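Local coordinates for CPXV018 protein (Cowpox virus, PDB 4PDC) that probably acts as a viral decoy ligand of the NKG2D receptor, using an MHC class I-like platform domain to interfere with recognition of infected cells, at residues Ser28-Phe33 with Pro40-Met45; Ser64-Val69 with Ala111-Met116; Tyr80-Asp85 with Glu132-His137. The protein carries 2 engineered substitutions. One frame throughout, in Å; residues are numbered along the deposited sequence.

Contact 1 (Ser28-Phe33 with Pro40-Met45); sequences SQIITF and PTIPFM
The Phe44 ring meets Ile30 CG2 obliquely at its CZ corner, 3.9 Å away. Over one ring face sits Ile42 CG2, 3.4 Å above the plane and displaced toward the rim. Ile30 belongs to a classic beta bulge: it and Ile31 both face Val23 of strand 16-25. The bulge lies near the outer end of the antiparallel sheet that floors this MHC class I-like platform, beside edge strand 38-40. Outside the two segments, Lys144 and Met145 of helix 131-146 also touch the Phe44 ring. The Gln29 amide is the second flat group. Its OE1 stands 3.5 Å from Thr41 CG2, in van der Waals contact.

Ile31 and Pro40 form an antiparallel non-hydrogen-bonded pair, with CA atoms 4.6 Å apart. Their side chains lie on the sheet face covered by Leu52 of helix 51-64.

Beyond this pair the chain leaves the sheet at Thr41. Thr41 N donates to Ile30 O at 2.8 Å. Thr41 also turns its hydroxyl to the residue before the bulge. With chi1 at 63°, OG1 lies between its own backbone N and carbonyl carbon and donates a weak bond to Gln29 O. The two threonine methyls, Thr32 CG2 and Thr41 CG2, touch at 3.6 Å.

Apolar packing completes the contact. Ile42 CG2 lies 3.7 Å from Ile30 CB. Met45 passes Ile30 with its CG and bends at both outer torsions. This fold in the chain brings its terminal methyl to the neighbouring isoleucine, with Met45 CE 3.9 Å from Ile31 CD1.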
loop_
_atom_site.group_PDB
_atom_site.type_symbol
_atom_site.label_atom_id
_atom_site.label_comp_id
_atom_site.label_asym_id
_atom_site.label_seq_id
_atom_site.Cartn_x
_atom_site.Cartn_y
_atom_site.Cartn_z
ATOM N N SER E 28 -16.598 16.321 12.035
ATOM C CA SER E 28 -15.990 16.841 13.253
ATOM C C SER E 28 -14.483 16.619 13.190
ATOM O O SER E 28 -14.027 15.495 12.992
ATOM C CB SER E 28 -16.586 16.163 14.486
ATOM O OG SER E 28 -15.785 16.402 15.632
ATOM N N GLN E 29 -13.710 17.692 13.343
ATOM C CA GLN E 29 -12.259 17.597 13.230
ATOM C C GLN E 29 -11.672 16.828 14.405
ATOM O O GLN E 29 -11.994 17.112 15.562
ATOM C CB GLN E 29 -11.635 18.992 13.150
ATOM C CG GLN E 29 -10.165 18.983 12.781
ATOM C CD GLN E 29 -9.529 20.352 12.907
ATOM O OE1 GLN E 29 -9.226 20.806 14.008
ATOM N NE2 GLN E 29 -9.334 21.019 11.780
ATOM N N ILE E 30 -10.811 15.855 14.103
ATOM C CA ILE E 30 -10.203 15.013 15.128
ATOM C C ILE E 30 -8.677 15.109 15.117
ATOM O O ILE E 30 -8.032 14.876 16.136
ATOM C CB ILE E 30 -10.618 13.531 14.965
ATOM C CG1 ILE E 30 -10.172 12.976 13.607
ATOM C CG2 ILE E 30 -12.126 13.387 15.129
ATOM C CD1 ILE E 30 -10.230 11.457 13.515
ATOM N N ILE E 31 -8.112 15.445 13.962
ATOM C CA ILE E 31 -6.666 15.586 13.811
ATOM C C ILE E 31 -6.365 16.803 12.943
ATOM O O ILE E 31 -7.141 17.141 12.049
ATOM C CB ILE E 31 -6.030 14.328 13.171
ATOM C CG1 ILE E 31 -6.291 13.084 14.024
ATOM C CG2 ILE E 31 -4.531 14.504 12.985
ATOM C CD1 ILE E 31 -6.021 11.787 13.283
ATOM N N THR E 32 -5.241 17.460 13.206
ATOM C CA THR E 32 -4.780 18.540 12.343
ATOM C C THR E 32 -3.262 18.493 12.217
ATOM O O THR E 32 -2.564 17.996 13.102
ATOM C CB THR E 32 -5.232 19.928 12.862
ATOM O OG1 THR E 32 -4.977 20.924 11.864
ATOM C CG2 THR E 32 -4.521 20.297 14.151
ATOM N N PHE E 33 -2.769 19.023 11.105
ATOM C CA PHE E 33 -1.361 18.954 10.736
ATOM C C PHE E 33 -0.984 20.300 10.128
ATOM O O PHE E 33 -1.682 20.783 9.240
ATOM C CB PHE E 33 -1.130 17.798 9.754
ATOM C CG PHE E 33 0.267 17.724 9.198
ATOM C CD1 PHE E 33 1.294 17.170 9.937
ATOM C CD2 PHE E 33 0.543 18.186 7.919
ATOM C CE1 PHE E 33 2.577 17.093 9.421
ATOM C CE2 PHE E 33 1.822 18.107 7.396
ATOM C CZ PHE E 33 2.840 17.561 8.148
ATOM N N PRO E 40 -3.755 15.812 17.995
ATOM C CA PRO E 40 -5.175 15.500 18.165
ATOM C C PRO E 40 -5.981 16.758 18.478
ATOM O O PRO E 40 -5.447 17.679 19.094
ATOM C CB PRO E 40 -5.179 14.521 19.344
ATOM C CG PRO E 40 -3.975 14.892 20.136
ATOM C CD PRO E 40 -2.947 15.357 19.142
ATOM N N THR E 41 -7.237 16.798 18.041
ATOM C CA THR E 41 -8.117 17.936 18.304
ATOM C C THR E 41 -9.432 17.457 18.907
ATOM O O THR E 41 -10.437 18.164 18.887
ATOM C CB THR E 41 -8.407 18.747 17.021
ATOM O OG1 THR E 41 -9.102 17.928 16.074
ATOM C CG2 THR E 41 -7.111 19.250 16.396
ATOM N N ILE E 42 -9.407 16.244 19.440
ATOM C CA ILE E 42 -10.557 15.652 20.099
ATOM C C ILE E 42 -10.008 14.771 21.223
ATOM O O ILE E 42 -8.956 14.155 21.057
ATOM C CB ILE E 42 -11.425 14.839 19.106
ATOM C CG1 ILE E 42 -12.796 14.515 19.698
ATOM C CG2 ILE E 42 -10.711 13.567 18.676
ATOM C CD1 ILE E 42 -13.689 15.725 19.864
ATOM N N PRO E 43 -10.692 14.730 22.383
ATOM C CA PRO E 43 -10.135 13.967 23.509
ATOM C C PRO E 43 -9.792 12.503 23.209
ATOM O O PRO E 43 -8.769 12.023 23.700
ATOM C CB PRO E 43 -11.251 14.048 24.555
ATOM C CG PRO E 43 -11.904 15.354 24.285
ATOM C CD PRO E 43 -11.860 15.533 22.793
ATOM N N PHE E 44 -10.607 11.804 22.425
ATOM C CA PHE E 44 -10.390 10.370 22.244
ATOM C C PHE E 44 -9.162 10.071 21.382
ATOM O O PHE E 44 -8.757 8.918 21.266
ATOM C CB PHE E 44 -11.648 9.695 21.659
ATOM C CG PHE E 44 -11.862 9.920 20.184
ATOM C CD1 PHE E 44 -11.173 9.172 19.241
ATOM C CD2 PHE E 44 -12.797 10.839 19.742
ATOM C CE1 PHE E 44 -11.384 9.365 17.889
ATOM C CE2 PHE E 44 -13.014 11.034 18.386
ATOM C CZ PHE E 44 -12.305 10.294 17.460
ATOM N N MET E 45 -8.553 11.107 20.809
ATOM C CA MET E 45 -7.338 10.937 20.010
ATOM C C MET E 45 -6.064 11.205 20.813
ATOM O O MET E 45 -4.959 10.935 20.347
ATOM C CB MET E 45 -7.374 11.856 18.786
ATOM C CG MET E 45 -8.321 11.390 17.685
ATOM S SD MET E 45 -8.008 9.704 17.120
ATOM C CE MET E 45 -6.280 9.785 16.677
#

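Contact 2 (Ser64-Val69 with Ala111-Met116)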
loop_
_atom_site.group_PDB
_atom_site.type_symbol
_atom_site.label_atom_id
_atom_site.label_comp_id
_atom_site.label_asym_id
_atom_site.label_seq_id
_atom_site.Cartn_x
_atom_site.Cartn_y
_atom_site.Cartn_z
ATOM N N SER E 64 5.820 16.871 0.309
ATOM C CA SER E 64 7.217 16.864 -0.113
ATOM C C SER E 64 7.390 16.156 -1.457
ATOM O O SER E 64 8.397 16.345 -2.132
ATOM C CB SER E 64 8.100 16.208 0.951
ATOM O OG SER E 64 7.810 14.831 1.086
ATOM N N LEU E 65 6.402 15.352 -1.841
ATOM C CA LEU E 65 6.407 14.681 -3.139
ATOM C C LEU E 65 5.815 15.562 -4.244
ATOM O O LEU E 65 5.953 15.255 -5.430
ATOM C CB LEU E 65 5.622 13.369 -3.067
ATOM C CG LEU E 65 6.253 12.221 -2.281
ATOM C CD1 LEU E 65 5.230 11.115 -2.058
ATOM C CD2 LEU E 65 7.472 11.681 -3.006
ATOM N N PHE E 66 5.148 16.646 -3.861
ATOM C CA PHE E 66 4.555 17.546 -4.845
ATOM C C PHE E 66 5.633 18.453 -5.420
ATOM O O PHE E 66 6.244 19.240 -4.700
ATOM C CB PHE E 66 3.432 18.379 -4.224
ATOM C CG PHE E 66 2.754 19.305 -5.200
ATOM C CD1 PHE E 66 2.208 18.815 -6.377
ATOM C CD2 PHE E 66 2.653 20.658 -4.936
ATOM C CE1 PHE E 66 1.581 19.666 -7.276
ATOM C CE2 PHE E 66 2.027 21.513 -5.828
ATOM C CZ PHE E 66 1.495 21.017 -6.997
ATOM N N ARG E 67 5.863 18.336 -6.723
ATOM C CA ARG E 67 6.933 19.075 -7.379
ATOM C C ARG E 67 6.441 20.431 -7.875
ATOM O O ARG E 67 6.388 20.685 -9.077
ATOM C CB ARG E 67 7.507 18.252 -8.531
ATOM C CG ARG E 67 7.908 16.847 -8.106
ATOM C CD ARG E 67 9.009 16.275 -8.977
ATOM N NE ARG E 67 8.551 15.909 -10.314
ATOM C CZ ARG E 67 8.144 14.692 -10.664
ATOM N NH1 ARG E 67 8.125 13.700 -9.781
ATOM N NH2 ARG E 67 7.753 14.463 -11.908
ATOM N N ARG E 68 6.084 21.291 -6.928
ATOM C CA ARG E 68 5.605 22.634 -7.225
ATOM C C ARG E 68 6.648 23.425 -8.011
ATOM O O ARG E 68 7.819 23.442 -7.642
ATOM C CB ARG E 68 5.259 23.361 -5.921
ATOM C CG ARG E 68 4.776 24.791 -6.095
ATOM C CD ARG E 68 4.351 25.409 -4.767
ATOM N NE ARG E 68 5.458 26.068 -4.073
ATOM C CZ ARG E 68 6.263 25.478 -3.192
ATOM N NH1 ARG E 68 6.104 24.199 -2.875
ATOM N NH2 ARG E 68 7.236 26.175 -2.620
ATOM N N VAL E 69 6.229 24.069 -9.098
ATOM C CA VAL E 69 7.136 24.920 -9.863
ATOM C C VAL E 69 6.963 26.363 -9.401
ATOM O O VAL E 69 5.840 26.801 -9.146
ATOM C CB VAL E 69 6.896 24.824 -11.390
ATOM C CG1 VAL E 69 7.127 23.403 -11.872
ATOM C CG2 VAL E 69 5.498 25.291 -11.769
ATOM N N ALA E 111 2.111 22.924 -18.520
ATOM C CA ALA E 111 2.720 22.503 -17.264
ATOM C C ALA E 111 2.492 23.563 -16.196
ATOM O O ALA E 111 3.127 24.620 -16.202
ATOM C CB ALA E 111 4.205 22.241 -17.450
ATOM N N THR E 112 1.574 23.270 -15.284
ATOM C CA THR E 112 1.204 24.196 -14.229
ATOM C C THR E 112 1.040 23.462 -12.908
ATOM O O THR E 112 0.854 22.245 -12.880
ATOM C CB THR E 112 -0.107 24.906 -14.549
ATOM O OG1 THR E 112 -1.147 23.927 -14.665
ATOM C CG2 THR E 112 0.009 25.692 -15.850
ATOM N N ASN E 113 1.089 24.212 -11.816
ATOM C CA ASN E 113 0.838 23.651 -10.502
ATOM C C ASN E 113 -0.581 23.096 -10.428
ATOM O O ASN E 113 -0.821 22.064 -9.805
ATOM C CB ASN E 113 1.068 24.706 -9.420
ATOM C CG ASN E 113 2.533 25.081 -9.279
ATOM O OD1 ASN E 113 3.416 24.243 -9.457
ATOM N ND2 ASN E 113 2.799 26.344 -8.966
ATOM N N LYS E 114 -1.511 23.778 -11.093
ATOM C CA LYS E 114 -2.906 23.357 -11.119
ATOM C C LYS E 114 -3.059 21.965 -11.734
ATOM O O LYS E 114 -3.748 21.101 -11.185
ATOM C CB LYS E 114 -3.740 24.375 -11.897
ATOM C CG LYS E 114 -5.232 24.124 -11.863
ATOM C CD LYS E 114 -5.982 25.193 -12.646
ATOM C CE LYS E 114 -7.485 24.994 -12.564
ATOM N NZ LYS E 114 -8.225 25.991 -13.384
ATOM N N ASN E 115 -2.407 21.741 -12.869
ATOM C CA ASN E 115 -2.477 20.444 -13.533
ATOM C C ASN E 115 -1.753 19.342 -12.767
ATOM O O ASN E 115 -2.265 18.231 -12.641
ATOM C CB ASN E 115 -1.907 20.547 -14.949
ATOM C CG ASN E 115 -2.893 21.164 -15.928
ATOM O OD1 ASN E 115 -4.104 20.962 -15.818
ATOM N ND2 ASN E 115 -2.376 21.918 -16.890
ATOM N N MET E 116 -0.563 19.643 -12.263
ATOM C CA MET E 116 0.206 18.654 -11.519
ATOM C C MET E 116 -0.535 18.244 -10.249
ATOM O O MET E 116 -0.550 17.071 -9.871
ATOM C CB MET E 116 1.586 19.206 -11.167
ATOM C CG MET E 116 2.506 18.175 -10.542
ATOM S SD MET E 116 4.082 18.869 -10.006
ATOM C CE MET E 116 4.710 19.525 -11.555
#
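The first turn of helix 113-126 holds the loop after helix 51-64 through two hydrogen bonds from the Asn113 side-chain amide to the backbone of Val69. Asn113 OD1 accepts from Val69 N at 2.8 Å, on a lone pair in the carbonyl plane. Asn113 ND2 donates to Val69 O at 3.1 Å, with the acceptor 7° out of the amide plane. The two bonds use both ends of the amide and fix its rotation. ND2 also bonds Glu76 OE1, which should hold the same orientation. Val69 CG2 packs against Asn113 OD1 at 3.3 Å, and Arg68 CG runs past the amide on its way outward.

One helical turn on, Met116 reaches the same loop. Its CG is anti to the backbone N (chi1 -173°), and the chain stays extended to SD. This brings CG obliquely to the Phe66 ring, 3.7 Å from CE1. SD lies obliquely off the ring, 4.6 Å from its centroid, and comes within 3.1 Å of Arg67 O. Asn113 O meets the ring edge near CZ, and Trp117 packs edge-to-face on Phe66. Arg67 centres an inverse gamma turn and forms a salt bridge with an acidic side chain of another protein chain.

Thr112 OG1 accepts from Asn115 N. This is the N-capped first turn of a platform helix, with a Met-aromatic contact beside it.

Contact 3 (Tyr80-Asp85 with Glu132-His137)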
loop_
_atom_site.group_PDB
_atom_site.type_symbol
_atom_site.label_atom_id
_atom_site.label_comp_id
_atom_site.label_asym_id
_atom_site.label_seq_id
_atom_site.Cartn_x
_atom_site.Cartn_y
_atom_site.Cartn_z
ATOM N N TYR E 80 -7.015 19.583 -1.863
ATOM C CA TYR E 80 -7.398 18.227 -2.216
ATOM C C TYR E 80 -8.212 17.634 -1.084
ATOM O O TYR E 80 -7.735 17.532 0.046
ATOM C CB TYR E 80 -6.171 17.365 -2.498
ATOM C CG TYR E 80 -6.490 15.912 -2.774
ATOM C CD1 TYR E 80 -7.335 15.549 -3.818
ATOM C CD2 TYR E 80 -5.926 14.901 -2.010
ATOM C CE1 TYR E 80 -7.618 14.218 -4.082
ATOM C CE2 TYR E 80 -6.201 13.575 -2.265
ATOM C CZ TYR E 80 -7.048 13.236 -3.300
ATOM O OH TYR E 80 -7.318 11.908 -3.550
ATOM N N PHE E 81 -9.444 17.254 -1.397
ATOM C CA PHE E 81 -10.366 16.705 -0.414
ATOM C C PHE E 81 -10.576 15.238 -0.728
ATOM O O PHE E 81 -10.883 14.896 -1.861
ATOM C CB PHE E 81 -11.688 17.474 -0.443
ATOM C CG PHE E 81 -12.746 16.907 0.458
ATOM C CD1 PHE E 81 -12.740 17.184 1.814
ATOM C CD2 PHE E 81 -13.763 16.120 -0.056
ATOM C CE1 PHE E 81 -13.722 16.672 2.644
ATOM C CE2 PHE E 81 -14.748 15.605 0.768
ATOM C CZ PHE E 81 -14.728 15.882 2.118
ATOM N N TYR E 82 -10.369 14.376 0.265
ATOM C CA TYR E 82 -10.585 12.944 0.095
ATOM C C TYR E 82 -11.396 12.393 1.258
ATOM O O TYR E 82 -11.030 12.572 2.423
ATOM C CB TYR E 82 -9.257 12.189 -0.023
ATOM C CG TYR E 82 -9.468 10.708 -0.221
ATOM C CD1 TYR E 82 -9.768 10.195 -1.476
ATOM C CD2 TYR E 82 -9.395 9.825 0.848
ATOM C CE1 TYR E 82 -9.976 8.843 -1.665
ATOM C CE2 TYR E 82 -9.604 8.471 0.668
ATOM C CZ TYR E 82 -9.893 7.986 -0.588
ATOM O OH TYR E 82 -10.105 6.637 -0.775
ATOM N N GLU E 83 -12.497 11.723 0.929
ATOM C CA GLU E 83 -13.428 11.226 1.932
ATOM C C GLU E 83 -13.846 9.800 1.625
ATOM O O GLU E 83 -14.217 9.494 0.495
ATOM C CB GLU E 83 -14.668 12.121 1.996
ATOM C CG GLU E 83 -15.692 11.709 3.037
ATOM C CD GLU E 83 -16.986 12.485 2.912
ATOM O OE1 GLU E 83 -17.867 12.035 2.152
ATOM O OE2 GLU E 83 -17.119 13.543 3.565
ATOM N N CYS E 84 -13.776 8.932 2.632
ATOM C CA CYS E 84 -14.353 7.600 2.517
ATOM C C CYS E 84 -15.559 7.526 3.448
ATOM O O CYS E 84 -15.605 8.188 4.488
ATOM C CB CYS E 84 -13.324 6.505 2.829
ATOM S SG CYS E 84 -12.716 6.393 4.529
ATOM N N ASP E 85 -16.541 6.728 3.045
ATOM C CA ASP E 85 -17.823 6.651 3.728
ATOM C C ASP E 85 -18.196 5.191 3.939
ATOM O O ASP E 85 -18.212 4.411 2.986
ATOM C CB ASP E 85 -18.895 7.374 2.908
ATOM C CG ASP E 85 -20.262 7.359 3.570
ATOM O OD1 ASP E 85 -20.867 6.271 3.685
ATOM O OD2 ASP E 85 -20.740 8.447 3.954
ATOM N N GLU E 132 -9.371 1.181 0.849
ATOM C CA GLU E 132 -9.664 0.143 1.827
ATOM C C GLU E 132 -9.056 0.496 3.185
ATOM O O GLU E 132 -9.674 0.263 4.223
ATOM C CB GLU E 132 -9.150 -1.210 1.342
ATOM C CG GLU E 132 -9.658 -2.380 2.165
ATOM C CD GLU E 132 -9.281 -3.724 1.575
ATOM O OE1 GLU E 132 -8.465 -3.759 0.626
ATOM O OE2 GLU E 132 -9.811 -4.747 2.061
ATOM N N ASP E 133 -7.852 1.062 3.171
ATOM C CA ASP E 133 -7.218 1.538 4.396
ATOM C C ASP E 133 -8.069 2.610 5.076
ATOM O O ASP E 133 -8.263 2.580 6.290
ATOM C CB ASP E 133 -5.820 2.100 4.109
ATOM C CG ASP E 133 -4.875 1.064 3.530
ATOM O OD1 ASP E 133 -5.038 -0.138 3.836
ATOM O OD2 ASP E 133 -3.960 1.457 2.769
ATOM N N CYS E 134 -8.572 3.555 4.289
ATOM C CA CYS E 134 -9.370 4.652 4.824
ATOM C C CYS E 134 -10.616 4.126 5.528
ATOM O O CYS E 134 -10.994 4.622 6.588
ATOM C CB CYS E 134 -9.760 5.624 3.707
ATOM S SG CYS E 134 -10.779 7.020 4.245
ATOM N N ILE E 135 -11.240 3.108 4.943
ATOM C CA ILE E 135 -12.435 2.506 5.526
ATOM C C ILE E 135 -12.094 1.785 6.829
ATOM O O ILE E 135 -12.838 1.858 7.805
ATOM C CB ILE E 135 -13.099 1.508 4.545
ATOM C CG1 ILE E 135 -13.601 2.234 3.289
ATOM C CG2 ILE E 135 -14.241 0.744 5.224
ATOM C CD1 ILE E 135 -14.794 3.145 3.516
ATOM N N MET E 136 -10.971 1.075 6.841
ATOM C CA MET E 136 -10.571 0.337 8.032
ATOM C C MET E 136 -10.142 1.296 9.143
ATOM O O MET E 136 -10.418 1.048 10.320
ATOM C CB MET E 136 -9.453 -0.652 7.697
ATOM C CG MET E 136 -9.909 -1.773 6.772
ATOM S SD MET E 136 -11.170 -2.824 7.516
ATOM C CE MET E 136 -10.163 -3.802 8.626
ATOM N N HIS E 137 -9.478 2.388 8.775
ATOM C CA HIS E 137 -9.158 3.433 9.747
ATOM C C HIS E 137 -10.439 4.053 10.293
ATOM O O HIS E 137 -10.569 4.278 11.498
ATOM C CB HIS E 137 -8.283 4.525 9.130
ATOM C CG HIS E 137 -6.861 4.114 8.909
ATOM N ND1 HIS E 137 -5.815 5.011 8.958
ATOM C CD2 HIS E 137 -6.311 2.908 8.634
ATOM C CE1 HIS E 137 -4.682 4.374 8.723
ATOM N NE2 HIS E 137 -4.956 3.096 8.523
#
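Asp85 OD1 is hydrogen-bonded to Thr87 OG1 on the same strand, and the side chain leaves the backbone away from the helix. The backbone of Asp85 meets the helix instead: Asp85 O lies 3.7 Å from Ile135 CD1. The rest of the contact is made mainly by sulfur and carbon.

Its centre is the disulfide of Cys84 and Cys134, with SG to SG at 2.1 Å. The torsion about the S-S bond is -84°, close to the relaxed right-angle value and left-handed in sign. The two halves approach differently. Cys84 SG sits between its own backbone N and carbonyl carbon (chi1 67°), whereas Cys134 SG points anti to its backbone N and stretches from the helix to the strand.

A disulfide from a floor strand to the helix above it is the hallmark of the alpha2 domain of MHC class I molecules, and this bond matches it in the platform. Strand 75-87 and helix 131-146 pass here at 63°, their axes 8.0 Å apart at closest approach.

Two side chains flank the bridge. Ile135 lays CD1 against Cys84 CB at 3.7 Å. The Tyr82 ring comes to the bridge obliquely, with CE2 4.0 Å from Cys134 SG in a sulfur-aromatic contact. Phe93 of strand 90-99 touches both Tyr82 and Cys84. The helix is also a binding surface: beside Cys134, Asp133 OD1 is hydrogen-bonded to an aromatic side chain of one partner chain, and Asp133 OD2 forms a salt bridge with a basic side chain of a second.

Contacts 1 and 3 both reach the antiparallel platform sheet, with centres about 16 Å apart. They share helix 131-146: contact 3 ties it to strand 75-87, and Leu141 further along it touches Ile30 and Met45 of contact 1. Contact 2 lies on the other side of the chain's centre, about 29 Å from contact 1 and 23 Å from contact 3, centre to centre. The segments of contacts 2 and 3 alternate along the chain, and their helices, 113-126 and 131-146, are consecutive. Both have residues in contact with other protein chains of the assembly, consistent with a receptor lying across this side of the platform. No other protein chain touches contact 1.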